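Local coordinates for O-methyltransferase, SAM-dependent (Legionella pneumophila subsp. pneumophila, PDB 3R3H), which probably transfers methyl groups from S-adenosylmethionine to hydroxyl groups of substrates that have not been identified, at residues I171-K176 and I210-F215; M42-E47 and T71-L76. One frame throughout, in Å; residues are numbered along the deposited sequence.

Interaction 1: residues I171-K176 and I210-F215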
ATOM      1  N   ILE A 171       9.744   6.103  -8.471  1.00 36.50           N
ATOM      2  CA  ILE A 171       8.949   6.347  -9.672  1.00 36.44           C
ATOM      3  C   ILE A 171       9.051   7.838 -10.040  1.00 38.31           C
ATOM      4  O   ILE A 171       9.143   8.214 -11.217  1.00 37.18           O
ATOM      5  CB  ILE A 171       7.489   5.892  -9.455  1.00 33.63           C
ATOM      6  CG1 ILE A 171       7.468   4.381  -9.189  1.00 31.51           C
ATOM      7  CG2 ILE A 171       6.659   6.188 -10.676  1.00 34.34           C
ATOM      8  CD1 ILE A 171       8.238   3.571 -10.201  1.00 27.49           C
ATOM      9  N   PHE A 172       9.038   8.684  -9.024  1.00 39.58           N
ATOM     10  CA  PHE A 172       9.208  10.111  -9.233  1.00 42.48           C
ATOM     11  C   PHE A 172      10.664  10.252  -8.788  1.00 45.81           C
ATOM     12  O   PHE A 172      10.950  10.218  -7.594  1.00 48.02           O
ATOM     13  CB  PHE A 172       8.308  10.916  -8.292  1.00 42.12           C
ATOM     14  CG  PHE A 172       6.925  10.331  -8.098  1.00 43.44           C
ATOM     15  CD1 PHE A 172       6.160   9.895  -9.188  1.00 43.37           C
ATOM     16  CD2 PHE A 172       6.374  10.251  -6.821  1.00 42.44           C
ATOM     17  CE1 PHE A 172       4.875   9.392  -9.001  1.00 42.56           C
ATOM     18  CE2 PHE A 172       5.094   9.752  -6.628  1.00 43.70           C
ATOM     19  CZ  PHE A 172       4.341   9.322  -7.714  1.00 43.52           C
ATOM     20  N   TRP A 173      11.593  10.366  -9.724  1.00 45.99           N
ATOM     21  CA  TRP A 173      13.006  10.469  -9.366  1.00 45.61           C
ATOM     22  C   TRP A 173      13.295  11.802  -8.652  1.00 47.49           C
ATOM     23  O   TRP A 173      14.120  12.593  -9.101  1.00 47.10           O
ATOM     24  CB  TRP A 173      13.839  10.340 -10.647  1.00 45.29           C
ATOM     25  CG  TRP A 173      15.320  10.094 -10.494  1.00 45.00           C
ATOM     26  CD1 TRP A 173      16.290  10.511 -11.352  1.00 44.43           C
ATOM     27  CD2 TRP A 173      15.987   9.293  -9.497  1.00 46.04           C
ATOM     28  NE1 TRP A 173      17.512  10.026 -10.968  1.00 44.98           N
ATOM     29  CE2 TRP A 173      17.361   9.274  -9.831  1.00 44.71           C
ATOM     30  CE3 TRP A 173      15.560   8.589  -8.354  1.00 44.70           C
ATOM     31  CZ2 TRP A 173      18.313   8.584  -9.080  1.00 44.43           C
ATOM     32  CZ3 TRP A 173      16.508   7.900  -7.602  1.00 45.14           C
ATOM     33  CH2 TRP A 173      17.871   7.905  -7.972  1.00 45.83           C
ATOM     34  N   ASP A 174      12.609  12.034  -7.538  1.00 48.77           N
ATOM     35  CA  ASP A 174      12.762  13.246  -6.739  1.00 50.16           C
ATOM     36  C   ASP A 174      12.053  14.420  -7.397  1.00 50.98           C
ATOM     37  O   ASP A 174      12.219  15.575  -6.997  1.00 51.06           O
ATOM     38  CB  ASP A 174      14.242  13.573  -6.531  1.00 50.79           C
ATOM     39  CG  ASP A 174      14.461  14.763  -5.599  1.00 52.67           C
ATOM     40  OD1 ASP A 174      13.876  14.798  -4.495  1.00 53.52           O
ATOM     41  OD2 ASP A 174      15.240  15.664  -5.967  1.00 54.93           O
ATOM     42  N   GLY A 175      11.239  14.114  -8.404  1.00 51.35           N
ATOM     43  CA  GLY A 175      10.517  15.156  -9.109  1.00 51.33           C
ATOM     44  C   GLY A 175      11.249  15.568 -10.373  1.00 51.09           C
ATOM     45  O   GLY A 175      10.966  16.612 -10.957  1.00 51.55           O
ATOM     46  N   LYS A 176      12.200  14.739 -10.785  1.00 50.75           N
ATOM     47  CA  LYS A 176      12.981  14.999 -11.980  1.00 51.33           C
ATOM     48  C   LYS A 176      12.340  14.313 -13.192  1.00 51.06           C
ATOM     49  O   LYS A 176      12.876  14.385 -14.300  1.00 50.94           O
ATOM     50  CB  LYS A 176      14.411  14.494 -11.792  1.00 51.41           C
ATOM     51  CG  LYS A 176      15.052  14.931 -10.503  1.00 52.30           C
ATOM     52  CD  LYS A 176      16.138  15.955 -10.726  1.00 54.92           C
ATOM     53  CE  LYS A 176      15.586  17.372 -10.760  1.00 57.23           C
ATOM     54  NZ  LYS A 176      16.688  18.393 -10.766  1.00 57.31           N
ATOM     55  N   ILE A 210       4.290   7.479  -1.556  1.00 47.33           N
ATOM     56  CA  ILE A 210       4.825   7.305  -0.212  1.00 47.56           C
ATOM     57  C   ILE A 210       6.338   7.463  -0.112  1.00 48.70           C
ATOM     58  O   ILE A 210       6.848   8.145   0.792  1.00 50.27           O
ATOM     59  CB  ILE A 210       4.449   5.918   0.361  1.00 46.03           C
ATOM     60  CG1 ILE A 210       4.635   4.854  -0.714  1.00 45.77           C
ATOM     61  CG2 ILE A 210       3.041   5.941   0.907  1.00 45.06           C
ATOM     62  CD1 ILE A 210       4.384   3.447  -0.220  1.00 45.58           C
ATOM     63  N   ALA A 211       7.056   6.816  -1.017  1.00 47.67           N
ATOM     64  CA  ALA A 211       8.511   6.890  -0.982  1.00 47.70           C
ATOM     65  C   ALA A 211       8.947   7.979  -1.954  1.00 47.54           C
ATOM     66  O   ALA A 211       8.678   9.164  -1.746  1.00 46.13           O
ATOM     67  CB  ALA A 211       9.101   5.531  -1.387  1.00 48.61           C
ATOM     68  N   ASP A 212       9.643   7.562  -3.004  1.00 46.70           N
ATOM     69  CA  ASP A 212      10.053   8.465  -4.060  1.00 45.68           C
ATOM     70  C   ASP A 212       9.061   8.013  -5.115  1.00 44.05           C
ATOM     71  O   ASP A 212       9.313   8.107  -6.315  1.00 44.34           O
ATOM     72  CB  ASP A 212      11.470   8.160  -4.544  1.00 44.90           C
ATOM     73  CG  ASP A 212      12.129   9.359  -5.188  1.00 45.84           C
ATOM     74  OD1 ASP A 212      13.130   9.180  -5.931  1.00 47.60           O
ATOM     75  OD2 ASP A 212      11.647  10.488  -4.933  1.00 44.25           O
ATOM     76  N   GLY A 213       7.931   7.504  -4.630  1.00 41.76           N
ATOM     77  CA  GLY A 213       6.905   6.980  -5.500  1.00 40.00           C
ATOM     78  C   GLY A 213       7.155   5.488  -5.594  1.00 39.13           C
ATOM     79  O   GLY A 213       8.273   5.066  -5.890  1.00 37.38           O
ATOM     80  N   MET A 214       6.133   4.686  -5.313  1.00 39.93           N
ATOM     81  CA  MET A 214       6.267   3.232  -5.379  1.00 40.77           C
ATOM     82  C   MET A 214       5.150   2.638  -6.237  1.00 39.93           C
ATOM     83  O   MET A 214       3.958   2.845  -5.988  1.00 40.56           O
ATOM     84  CB  MET A 214       6.247   2.623  -3.968  1.00 42.06           C
ATOM     85  CG  MET A 214       6.550   1.121  -3.927  1.00 44.68           C
ATOM     86  SD  MET A 214       6.771   0.438  -2.266  1.00 45.29           S
ATOM     87  CE  MET A 214       8.575   0.728  -2.022  1.00 46.02           C
ATOM     88  N   PHE A 215       5.555   1.909  -7.265  1.00 39.70           N
ATOM     89  CA  PHE A 215       4.619   1.297  -8.193  1.00 39.98           C
ATOM     90  C   PHE A 215       4.359  -0.147  -7.800  1.00 38.39           C
ATOM     91  O   PHE A 215       5.297  -0.902  -7.550  1.00 37.14           O
ATOM     92  CB  PHE A 215       5.215   1.309  -9.603  1.00 43.53           C
ATOM     93  CG  PHE A 215       4.441   2.129 -10.614  1.00 47.54           C
ATOM     94  CD1 PHE A 215       3.047   2.073 -10.679  1.00 49.29           C
ATOM     95  CD2 PHE A 215       5.119   2.895 -11.562  1.00 49.22           C
ATOM     96  CE1 PHE A 215       2.342   2.762 -11.676  1.00 49.87           C
ATOM     97  CE2 PHE A 215       4.429   3.585 -12.560  1.00 49.69           C
ATOM     98  CZ  PHE A 215       3.036   3.519 -12.619  1.00 49.65           C
TER

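Interaction 2: residues M42-E47 and T71-L76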
ATOM      1  N   MET A  42      20.027   5.232   0.076  1.00 53.34           N
ATOM      2  CA  MET A  42      19.438   4.341  -0.925  1.00 52.96           C
ATOM      3  C   MET A  42      18.589   3.284  -0.223  1.00 51.07           C
ATOM      4  O   MET A  42      17.905   2.478  -0.863  1.00 51.69           O
ATOM      5  CB  MET A  42      20.514   3.630  -1.760  1.00 53.53           C
ATOM      6  CG  MET A  42      21.960   3.993  -1.436  1.00 54.30           C
ATOM      7  SD  MET A  42      22.716   5.083  -2.669  1.00 55.09           S
ATOM      8  CE  MET A  42      23.418   3.921  -3.827  1.00 51.08           C
ATOM      9  N   GLN A  43      18.630   3.312   1.102  1.00 49.38           N
ATOM     10  CA  GLN A  43      17.905   2.346   1.911  1.00 48.30           C
ATOM     11  C   GLN A  43      16.426   2.657   2.097  1.00 45.60           C
ATOM     12  O   GLN A  43      16.041   3.800   2.355  1.00 45.80           O
ATOM     13  CB  GLN A  43      18.598   2.208   3.263  1.00 47.27           C
ATOM     14  CG  GLN A  43      19.359   0.902   3.437  1.00 47.63           C
ATOM     15  CD  GLN A  43      19.954   0.356   2.139  1.00 47.96           C
ATOM     16  OE1 GLN A  43      20.693   1.044   1.429  1.00 47.61           O
ATOM     17  NE2 GLN A  43      19.637  -0.903   1.836  1.00 49.51           N
ATOM     18  N   VAL A  44      15.608   1.618   1.952  1.00 42.45           N
ATOM     19  CA  VAL A  44      14.172   1.739   2.091  1.00 41.21           C
ATOM     20  C   VAL A  44      13.914   2.339   3.487  1.00 39.65           C
ATOM     21  O   VAL A  44      14.724   2.161   4.401  1.00 40.41           O
ATOM     22  CB  VAL A  44      13.489   0.324   1.880  1.00 39.48           C
ATOM     23  CG1 VAL A  44      13.496  -0.489   3.165  1.00 40.19           C
ATOM     24  CG2 VAL A  44      12.090   0.489   1.353  1.00 39.10           C
ATOM     25  N   ALA A  45      12.820   3.079   3.643  1.00 37.41           N
ATOM     26  CA  ALA A  45      12.511   3.695   4.926  1.00 35.76           C
ATOM     27  C   ALA A  45      11.863   2.672   5.834  1.00 36.31           C
ATOM     28  O   ALA A  45      11.207   1.738   5.367  1.00 33.99           O
ATOM     29  CB  ALA A  45      11.591   4.872   4.738  1.00 35.75           C
ATOM     30  N   PRO A  46      12.034   2.842   7.157  1.00 34.98           N
ATOM     31  CA  PRO A  46      11.482   1.948   8.181  1.00 36.30           C
ATOM     32  C   PRO A  46      10.063   1.458   7.928  1.00 38.66           C
ATOM     33  O   PRO A  46       9.796   0.259   8.050  1.00 39.80           O
ATOM     34  CB  PRO A  46      11.576   2.785   9.448  1.00 33.86           C
ATOM     35  CG  PRO A  46      12.837   3.541   9.229  1.00 34.13           C
ATOM     36  CD  PRO A  46      12.747   3.975   7.783  1.00 34.27           C
ATOM     37  N   GLU A  47       9.155   2.380   7.594  1.00 39.63           N
ATOM     38  CA  GLU A  47       7.752   2.030   7.350  1.00 40.66           C
ATOM     39  C   GLU A  47       7.521   1.514   5.937  1.00 40.43           C
ATOM     40  O   GLU A  47       6.507   0.849   5.659  1.00 40.00           O
ATOM     41  CB  GLU A  47       6.840   3.230   7.625  1.00 40.16           C
ATOM     42  CG  GLU A  47       7.571   4.533   7.816  1.00 42.48           C
ATOM     43  CD  GLU A  47       8.227   5.011   6.551  1.00 43.43           C
ATOM     44  OE1 GLU A  47       9.057   5.941   6.610  1.00 43.19           O
ATOM     45  OE2 GLU A  47       7.903   4.454   5.492  1.00 45.52           O
ATOM     46  N   THR A  71      22.224  -2.287   2.468  1.00 33.89           N
ATOM     47  CA  THR A  71      22.923  -2.355   3.747  1.00 33.71           C
ATOM     48  C   THR A  71      22.530  -3.747   4.291  1.00 33.85           C
ATOM     49  O   THR A  71      23.239  -4.329   5.127  1.00 37.02           O
ATOM     50  CB  THR A  71      22.445  -1.263   4.758  1.00 33.57           C
ATOM     51  OG1 THR A  71      21.013  -1.298   4.890  1.00 30.55           O
ATOM     52  CG2 THR A  71      22.920   0.119   4.312  1.00 33.35           C
ATOM     53  N   GLY A  72      21.409  -4.274   3.786  1.00 32.63           N
ATOM     54  CA  GLY A  72      20.936  -5.574   4.211  1.00 29.00           C
ATOM     55  C   GLY A  72      19.738  -5.453   5.127  1.00 29.66           C
ATOM     56  O   GLY A  72      19.273  -6.444   5.687  1.00 26.45           O
ATOM     57  N   TYR A  73      19.232  -4.223   5.256  1.00 30.66           N
ATOM     58  CA  TYR A  73      18.074  -3.900   6.100  1.00 29.29           C
ATOM     59  C   TYR A  73      16.753  -4.401   5.507  1.00 28.08           C
ATOM     60  O   TYR A  73      15.965  -5.060   6.205  1.00 29.45           O
ATOM     61  CB  TYR A  73      18.000  -2.383   6.319  1.00 30.58           C
ATOM     62  CG  TYR A  73      16.835  -1.900   7.158  1.00 33.67           C
ATOM     63  CD1 TYR A  73      15.545  -1.812   6.630  1.00 36.94           C
ATOM     64  CD2 TYR A  73      17.020  -1.540   8.486  1.00 35.67           C
ATOM     65  CE1 TYR A  73      14.465  -1.373   7.413  1.00 38.00           C
ATOM     66  CE2 TYR A  73      15.953  -1.109   9.283  1.00 37.44           C
ATOM     67  CZ  TYR A  73      14.683  -1.028   8.745  1.00 37.67           C
ATOM     68  OH  TYR A  73      13.648  -0.621   9.549  1.00 40.47           O
ATOM     69  N   SER A  74      16.503  -4.094   4.234  1.00 26.17           N
ATOM     70  CA  SER A  74      15.264  -4.533   3.598  1.00 24.83           C
ATOM     71  C   SER A  74      15.216  -6.055   3.435  1.00 23.17           C
ATOM     72  O   SER A  74      14.140  -6.651   3.427  1.00 23.35           O
ATOM     73  CB  SER A  74      15.071  -3.836   2.232  1.00 23.84           C
ATOM     74  OG  SER A  74      16.267  -3.809   1.473  1.00 22.84           O
ATOM     75  N   ALA A  75      16.384  -6.678   3.318  1.00 23.88           N
ATOM     76  CA  ALA A  75      16.467  -8.130   3.165  1.00 25.04           C
ATOM     77  C   ALA A  75      16.090  -8.819   4.486  1.00 25.23           C
ATOM     78  O   ALA A  75      15.469  -9.900   4.494  1.00 24.31           O
ATOM     79  CB  ALA A  75      17.888  -8.533   2.745  1.00 24.54           C
ATOM     80  N   LEU A  76      16.473  -8.180   5.592  1.00 24.52           N
ATOM     81  CA  LEU A  76      16.193  -8.700   6.913  1.00 23.74           C
ATOM     82  C   LEU A  76      14.707  -8.588   7.202  1.00 25.89           C
ATOM     83  O   LEU A  76      14.044  -9.581   7.550  1.00 24.31           O
ATOM     84  CB  LEU A  76      16.987  -7.908   7.942  1.00 23.48           C
ATOM     85  CG  LEU A  76      16.778  -8.300   9.411  1.00 22.94           C
ATOM     86  CD1 LEU A  76      17.137  -9.772   9.617  1.00 20.76           C
ATOM     87  CD2 LEU A  76      17.642  -7.402  10.276  1.00 22.53           C
TER

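Interaction 1: residues I171-K176 and I210-F215
Ile171 meets Gly213 through its backbone and Phe215 through its side chain, where the chain leaving strand 164-169 runs antiparallel to the chain entering strand 214-219. Ile171 CB lies 3.7 Å from Gly213 O. Ile171 CG1, turned beside the backbone N (chi1 -62°), sits between Gly213 O (3.5 Å) and Phe215 CD2 (3.7 Å). From there the longer branch continues to the ring of Phe215, and Ile171 CD1 arrives at that ring's edge, near its plane, 3.5 Å from Phe215 CD2. The shorter branch, Ile171 CG2, rests 3.7 Å from the same Phe215 CD2, and the two side chains cross at about a right angle.

Two backbone bonds hold this packing in place: Ile171 N donates to Gly213 O (3.1 Å) and Phe172 N to Asp212 O (2.8 Å). Gly213 has no side chain, and the Phe172 ring lies obliquely against it, Phe172 CE2 standing 3.5 Å from Gly213 CA. The Asp212 carboxylate is less securely placed, but its OD1 has a partner in Asn170. In cation-dependent relatives, the asparagine at this strand end is a metal ligand.

Ile19 and Leu6 of the second subunit pack on Ile171 and Phe172, bringing the junction to the dimer interface. Within the chain, Leu207 of strand 203-208 touches Ile171, Phe172 and Phe215, while helix 185-198 meets the Phe215 ring through Asn194 and Ile197.

Interaction 2: residues M42-E47 and T71-L76
The side chains of Gln43 and Thr71 lie alongside each other, pointing in opposite directions, and Gln43 gives the contact more buried surface than any other residue. The methylene Gln43 CG lies 3.7 Å from Thr71 CG2, and the bend at chi2 then carries the amide beside the backbone of Thr71, Gln43 CD standing 3.5 Å from Thr71 N. Which end of the amide faces Thr71 is uncertain in the model. Thr71 OG1 sits between its own backbone N and carbonyl carbon (chi1 52°), where it accepts a weak bond from Tyr73 N at 3.4 Å.

Tyr73 is the second large contributor. The segment to which it belongs follows strand 63-68 in the manner of the glycine-rich turn of class I methyltransferases, which in relatives wraps around S-adenosylmethionine; here Gly72 is the N-cap of helix 73-80 and Tyr73 its first residue. With CG anti to the backbone N (chi1 179°), the phenol stretches from this helix start toward the start of helix 46-59, and Tyr73 OH comes within 3.6 Å of Pro46 CA. The hydroxyl is also hydrogen-bonded to Glu23.

Between these two pairs sits Val44. The branch Val44 CG1 reaches 3.8 Å from Ser74 CB and, more loosely, 4.2 Å from Tyr73 CD1, meeting the ring obliquely. Val44 also packs against Ala49 and Met52 of helix 46-59, while Ser74 OG turns to a hydrogen bond with Glu66 of strand 63-68.

Overall arrangement
Along the chain the two contacts come in series, interaction 2 closing before interaction 1 opens, and their centres are about 17 Å apart. They do not touch, although their nearest atoms approach to about 5 Å. Each includes a segment that follows the end of a parallel strand of the same mixed sheet, 63-68 or 164-169, with strand 137-143 lying between them. This is the edge where Rossmann-like methyltransferases generally carry their cofactor and substrate sites. Helix 46-59 links the two: it starts within interaction 2, and its Gln48 touches Ile210 and Ala211 of interaction 1. Interaction 1 also faces the second subunit; interaction 2 stays within one chain.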